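Local coordinates for GDSL-like Lipase/Acylhydrolase family protein (Neisseria meningitidis, PDB 4K7J), which probably removes O-linked acetyl groups from peptidoglycan, acting as a serine esterase of the SGNH (GDSL-like) hydrolase family, at residues W88-N93 and I197-I202; G106-L111 and G133-T138. All blocks are in the same frame, centred on the assembly; numbering follows the deposited sequence.

Contact 1: W88-N93 and I197-I202; sequences WVYPAN and IGFINI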
loop_
_atom_site.group_PDB
_atom_site.type_symbol
_atom_site.label_atom_id
_atom_site.label_comp_id
_atom_site.label_asym_id
_atom_site.label_seq_id
_atom_site.Cartn_x
_atom_site.Cartn_y
_atom_site.Cartn_z
ATOM N N TRP A 88 2.124 4.639 -7.344
ATOM C CA TRP A 88 3.428 4.458 -6.713
ATOM C C TRP A 88 3.847 2.996 -6.784
ATOM O O TRP A 88 3.176 2.136 -6.203
ATOM C CB TRP A 88 3.378 4.875 -5.238
ATOM C CG TRP A 88 3.174 6.360 -4.991
ATOM C CD1 TRP A 88 2.006 6.986 -4.653
ATOM C CD2 TRP A 88 4.179 7.387 -5.050
ATOM N NE1 TRP A 88 2.223 8.343 -4.495
ATOM C CE2 TRP A 88 3.545 8.614 -4.740
ATOM C CE3 TRP A 88 5.549 7.387 -5.347
ATOM C CZ2 TRP A 88 4.237 9.833 -4.712
ATOM C CZ3 TRP A 88 6.243 8.597 -5.318
ATOM C CH2 TRP A 88 5.582 9.805 -5.005
ATOM N N VAL A 89 4.957 2.713 -7.471
ATOM C CA VAL A 89 5.462 1.343 -7.603
ATOM C C VAL A 89 6.937 1.181 -7.177
ATOM O O VAL A 89 7.640 2.163 -6.972
ATOM C CB VAL A 89 5.287 0.840 -9.041
ATOM C CG1 VAL A 89 3.856 1.105 -9.510
ATOM C CG2 VAL A 89 6.278 1.526 -9.969
ATOM N N TYR A 90 7.393 -0.062 -7.041
ATOM C CA TYR A 90 8.770 -0.336 -6.631
ATOM C C TYR A 90 9.739 0.283 -7.623
ATOM O O TYR A 90 9.440 0.365 -8.806
ATOM C CB TYR A 90 9.052 -1.837 -6.599
ATOM C CG TYR A 90 8.241 -2.661 -5.616
ATOM C CD1 TYR A 90 7.556 -2.068 -4.561
ATOM C CD2 TYR A 90 8.181 -4.048 -5.738
ATOM C CE1 TYR A 90 6.822 -2.832 -3.662
ATOM C CE2 TYR A 90 7.450 -4.826 -4.841
ATOM C CZ TYR A 90 6.774 -4.213 -3.811
ATOM O OH TYR A 90 6.044 -4.972 -2.933
ATOM N N PRO A 91 10.916 0.696 -7.149
ATOM C CA PRO A 91 11.935 1.171 -8.089
ATOM C C PRO A 91 12.695 0.016 -8.758
ATOM O O PRO A 91 13.465 0.267 -9.678
ATOM C CB PRO A 91 12.871 1.977 -7.190
ATOM C CG PRO A 91 12.781 1.295 -5.866
ATOM C CD PRO A 91 11.350 0.820 -5.748
ATOM N N ALA A 92 12.470 -1.220 -8.309
ATOM C CA ALA A 92 13.186 -2.394 -8.821
ATOM C C ALA A 92 12.482 -3.654 -8.344
ATOM O O ALA A 92 11.642 -3.574 -7.455
ATOM C CB ALA A 92 14.640 -2.395 -8.331
ATOM N N ASN A 93 12.815 -4.807 -8.925
ATOM C CA ASN A 93 12.326 -6.080 -8.399
ATOM C C ASN A 93 12.683 -6.175 -6.927
ATOM O O ASN A 93 13.784 -5.811 -6.532
ATOM C CB ASN A 93 12.919 -7.286 -9.146
ATOM C CG ASN A 93 12.461 -7.360 -10.586
ATOM O OD1 ASN A 93 11.284 -7.113 -10.887
ATOM N ND2 ASN A 93 13.391 -7.680 -11.494
ATOM N N ILE A 197 16.800 5.136 -4.521
ATOM C CA ILE A 197 15.475 5.473 -5.068
ATOM C C ILE A 197 14.398 4.717 -4.278
ATOM O O ILE A 197 14.572 3.540 -3.953
ATOM C CB ILE A 197 15.363 5.070 -6.568
ATOM C CG1 ILE A 197 16.496 5.675 -7.401
ATOM C CG2 ILE A 197 14.003 5.457 -7.147
ATOM C CD1 ILE A 197 16.461 7.197 -7.527
ATOM N N GLY A 198 13.304 5.399 -3.961
ATOM C CA GLY A 198 12.190 4.800 -3.250
ATOM C C GLY A 198 11.098 4.503 -4.252
ATOM O O GLY A 198 11.388 4.157 -5.387
ATOM N N PHE A 199 9.842 4.628 -3.844
ATOM C CA PHE A 199 8.755 4.347 -4.764
ATOM C C PHE A 199 8.722 5.438 -5.819
ATOM O O PHE A 199 9.155 6.567 -5.577
ATOM C CB PHE A 199 7.419 4.270 -4.035
ATOM C CG PHE A 199 7.160 2.941 -3.369
ATOM C CD1 PHE A 199 7.835 2.586 -2.213
ATOM C CD2 PHE A 199 6.236 2.055 -3.901
ATOM C CE1 PHE A 199 7.608 1.363 -1.603
ATOM C CE2 PHE A 199 5.986 0.831 -3.285
ATOM C CZ PHE A 199 6.675 0.489 -2.133
ATOM N N ILE A 200 8.194 5.081 -6.978
ATOM C CA ILE A 200 8.121 5.953 -8.134
ATOM C C ILE A 200 6.659 6.064 -8.548
ATOM O O ILE A 200 6.005 5.055 -8.808
ATOM C CB ILE A 200 8.903 5.349 -9.302
ATOM C CG1 ILE A 200 10.387 5.246 -8.959
ATOM C CG2 ILE A 200 8.684 6.155 -10.572
ATOM C CD1 ILE A 200 11.206 4.591 -10.039
ATOM N N ASN A 201 6.143 7.284 -8.594
ATOM C CA ASN A 201 4.732 7.495 -8.894
ATOM C C ASN A 201 4.541 7.774 -10.357
ATOM O O ASN A 201 5.195 8.651 -10.911
ATOM C CB ASN A 201 4.170 8.677 -8.120
ATOM C CG ASN A 201 2.661 8.783 -8.251
ATOM O OD1 ASN A 201 1.977 7.775 -8.415
ATOM N ND2 ASN A 201 2.137 10.007 -8.199
ATOM N N ILE A 202 3.638 7.033 -10.983
ATOM C CA ILE A 202 3.380 7.187 -12.407
ATOM C C ILE A 202 1.872 7.352 -12.622
ATOM O O ILE A 202 1.112 6.397 -12.455
ATOM C CB ILE A 202 3.937 5.977 -13.177
ATOM C CG1 ILE A 202 5.430 5.798 -12.850
ATOM C CG2 ILE A 202 3.705 6.115 -14.679
ATOM C CD1 ILE A 202 6.045 4.539 -13.415
#
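Trp88 and Val89 pair antiparallel with Asn201 and Ile200 of strand 195-203, two successive bridges where the chain turns a corner at Trp88, in the beta-sandwich module that the chain forms between strands 53-60 and 208-215 of the hydrolase sheet. Two backbone hydrogen bonds define the Val89-Ile200 pair: Val89 N to Ile200 O at 2.9 Å, and Ile200 N to Val89 O with an N-H...O angle of 162°. The next pair, Trp88 with Asn201, is non-hydrogen-bonded, and its CA atoms lie 4.0 Å apart.

On the Trp88 side of this pairing the indole lies flat on Asn201. Asn201 CB lies over the six-membered ring; chi1 near 180° (-171°) swings the amide along the indole, the two planes 18° apart. Polar ends are held elsewhere: Trp88 NE1 by Thr238 O, Asn201 ND2 by Glu203.

Apolar contacts continue past the bridges. The Tyr90 and Phe199 side chains lie side by side, pointing the same way, and their rings meet obliquely, CD1 of Tyr90 3.5 Å from CE2 of Phe199. Pro91 packs against both Ile197 and Ile200. Its CB reaches Ile197 CG2 at 3.7 Å and lies 4.2 Å from Ile200 CD1.

Contact 2: G106-L111 and G133-T138; sequences GNWQSL and GSMTLT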
loop_
_atom_site.group_PDB
_atom_site.type_symbol
_atom_site.label_atom_id
_atom_site.label_comp_id
_atom_site.label_asym_id
_atom_site.label_seq_id
_atom_site.Cartn_x
_atom_site.Cartn_y
_atom_site.Cartn_z
ATOM N N GLY A 106 16.524 -3.832 -15.162
ATOM C CA GLY A 106 17.631 -2.940 -14.890
ATOM C C GLY A 106 18.622 -3.540 -13.925
ATOM O O GLY A 106 18.491 -4.697 -13.533
ATOM N N ASN A 107 19.605 -2.750 -13.520
ATOM C CA ASN A 107 20.669 -3.260 -12.658
ATOM C C ASN A 107 20.640 -2.690 -11.243
ATOM O O ASN A 107 21.560 -2.913 -10.461
ATOM C CB ASN A 107 22.038 -3.021 -13.296
ATOM C CG ASN A 107 22.302 -1.548 -13.599
ATOM O OD1 ASN A 107 21.691 -0.656 -13.011
ATOM N ND2 ASN A 107 23.240 -1.290 -14.512
ATOM N N TRP A 108 19.587 -1.951 -10.914
ATOM C CA TRP A 108 19.415 -1.452 -9.545
ATOM C C TRP A 108 19.264 -2.610 -8.545
ATOM O O TRP A 108 18.749 -3.680 -8.892
ATOM C CB TRP A 108 18.208 -0.509 -9.461
ATOM C CG TRP A 108 18.335 0.742 -10.298
ATOM C CD1 TRP A 108 19.376 1.085 -11.120
ATOM C CD2 TRP A 108 17.379 1.802 -10.400
ATOM N NE1 TRP A 108 19.122 2.299 -11.718
ATOM C CE2 TRP A 108 17.899 2.753 -11.297
ATOM C CE3 TRP A 108 16.131 2.039 -9.811
ATOM C CZ2 TRP A 108 17.216 3.930 -11.615
ATOM C CZ3 TRP A 108 15.453 3.194 -10.135
ATOM C CH2 TRP A 108 15.997 4.130 -11.028
ATOM N N GLN A 109 19.712 -2.405 -7.308
ATOM C CA GLN A 109 19.565 -3.441 -6.282
ATOM C C GLN A 109 18.665 -3.002 -5.132
ATOM O O GLN A 109 18.996 -2.059 -4.423
ATOM C CB GLN A 109 20.929 -3.859 -5.729
ATOM C CG GLN A 109 20.806 -4.957 -4.666
ATOM C CD GLN A 109 20.150 -6.229 -5.210
ATOM O OE1 GLN A 109 20.484 -6.695 -6.311
ATOM N NE2 GLN A 109 19.203 -6.790 -4.443
ATOM N N SER A 110 17.543 -3.696 -4.935
ATOM C CA SER A 110 16.608 -3.330 -3.865
ATOM C C SER A 110 17.071 -3.779 -2.477
ATOM O O SER A 110 17.888 -4.687 -2.336
ATOM C CB SER A 110 15.210 -3.890 -4.138
ATOM O OG SER A 110 15.245 -5.312 -4.138
ATOM N N LEU A 111 16.531 -3.112 -1.464
ATOM C CA LEU A 111 16.792 -3.417 -0.065
ATOM C C LEU A 111 15.510 -3.063 0.676
ATOM O O LEU A 111 14.915 -2.013 0.407
ATOM C CB LEU A 111 17.951 -2.563 0.453
ATOM C CG LEU A 111 18.193 -2.653 1.956
ATOM C CD1 LEU A 111 18.776 -4.011 2.274
ATOM C CD2 LEU A 111 19.085 -1.519 2.464
ATOM N N GLY A 133 24.102 3.284 -13.574
ATOM C CA GLY A 133 22.858 2.593 -13.258
ATOM C C GLY A 133 21.753 2.761 -14.278
ATOM O O GLY A 133 21.639 3.805 -14.927
ATOM N N SER A 134 20.919 1.737 -14.422
ATOM C CA SER A 134 19.852 1.772 -15.411
ATOM C C SER A 134 18.617 0.984 -14.954
ATOM O O SER A 134 18.741 -0.105 -14.400
ATOM C CB SER A 134 20.360 1.213 -16.743
ATOM O OG SER A 134 19.338 1.252 -17.726
ATOM N N MET A 135 17.433 1.541 -15.179
ATOM C CA MET A 135 16.184 0.850 -14.863
ATOM C C MET A 135 15.115 1.237 -15.868
ATOM O O MET A 135 14.894 2.420 -16.128
ATOM C CB MET A 135 15.700 1.169 -13.441
ATOM C CG MET A 135 14.374 0.492 -13.071
ATOM S SD MET A 135 14.464 -1.321 -13.140
ATOM C CE MET A 135 15.676 -1.650 -11.854
ATOM N N THR A 136 14.459 0.238 -16.441
ATOM C CA THR A 136 13.341 0.493 -17.333
ATOM C C THR A 136 12.059 -0.102 -16.739
ATOM O O THR A 136 12.018 -1.275 -16.360
ATOM C CB THR A 136 13.603 -0.088 -18.746
ATOM O OG1 THR A 136 14.826 0.452 -19.262
ATOM C CG2 THR A 136 12.471 0.268 -19.693
ATOM N N LEU A 137 11.017 0.713 -16.648
ATOM C CA LEU A 137 9.737 0.224 -16.162
ATOM C C LEU A 137 8.762 0.167 -17.316
ATOM O O LEU A 137 8.549 1.164 -18.026
ATOM C CB LEU A 137 9.184 1.115 -15.049
ATOM C CG LEU A 137 10.023 1.233 -13.776
ATOM C CD1 LEU A 137 10.944 2.426 -13.864
ATOM C CD2 LEU A 137 9.097 1.375 -12.583
ATOM N N THR A 138 8.186 -1.014 -17.505
ATOM C CA THR A 138 7.250 -1.258 -18.593
ATOM C C THR A 138 5.904 -1.644 -18.004
ATOM O O THR A 138 5.815 -2.553 -17.177
ATOM C CB THR A 138 7.755 -2.383 -19.513
ATOM O OG1 THR A 138 9.057 -2.041 -20.008
ATOM C CG2 THR A 138 6.802 -2.600 -20.687
#
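The contact lies at the edge of one sheet of a beta-sandwich, where the chain passes from strand 102-106 to strand 109-112 of the other sheet: strand 102-106 ends beside strand 133-139, and the chain then leaves through Asn107 and Trp108. Gly106 and Met135 make an antiparallel non-hydrogen-bonded pair, their CA atoms 4.1 Å apart. Gly106 CA comes to 3.1 Å from Ser134 O, a close approach made without any side chain on that residue.

Asn107 grips the backbone of Ser134 twice. Its N donates to Ser134 O at 2.9 Å, with the donor nearly in line with the C=O bond (C=O...N angle 166°). Its side chain returns the bond: OD1 accepts Ser134 N, also at 2.9 Å, with the donor tilted 31° from the amide carbonyl plane. A chi1 of 57° places CG between the backbone N and the carbonyl carbon, folding the amide back to Ser134. The side-chain carbonyl thereby stands in for a backbone acceptor just where the strand pairing stops.

Trp108 turns inward and spreads its indole over Met135. Met135 CB sits over the six-membered ring, 3.4 Å from its centroid, in a CH-pi contact. The Met135 chain bends at chi2 and chi3, which carries CE back to Trp108 CB at 3.7 Å; SD makes an oblique Met-aromatic contact, 5.4 Å from the same centroid. Ile189 and Thr129 also touch the Trp108 side chain. A chain passing from the edge strand of one sheet to the edge strand of the other, as here through Asn107 and Trp108, is a connection found in beta-sandwiches.

Centres 10 Å apart, the two contacts lie on the same side of the chain's centre, within a sandwich of two antiparallel sheets. Along the chain the order is 88-93, 106-111, 133-138, 197-202, so both segments of contact 2 come between those of contact 1 in sequence. Contact 1 lies on strand 195-203 of one sheet; contact 2 has strand 133-139 of the other. They meet directly: Asn93 O lies 2.8 Å from Ser110 OG, a probable hydrogen bond, and Pro91 O packs 3.2 Å from Trp108 CE3. Contact 2 carries the chain from one sheet to the other, while the 88-93 loop of contact 1 packs against strand 195-203, beside the six-stranded alpha/beta sheet of the hydrolase fold.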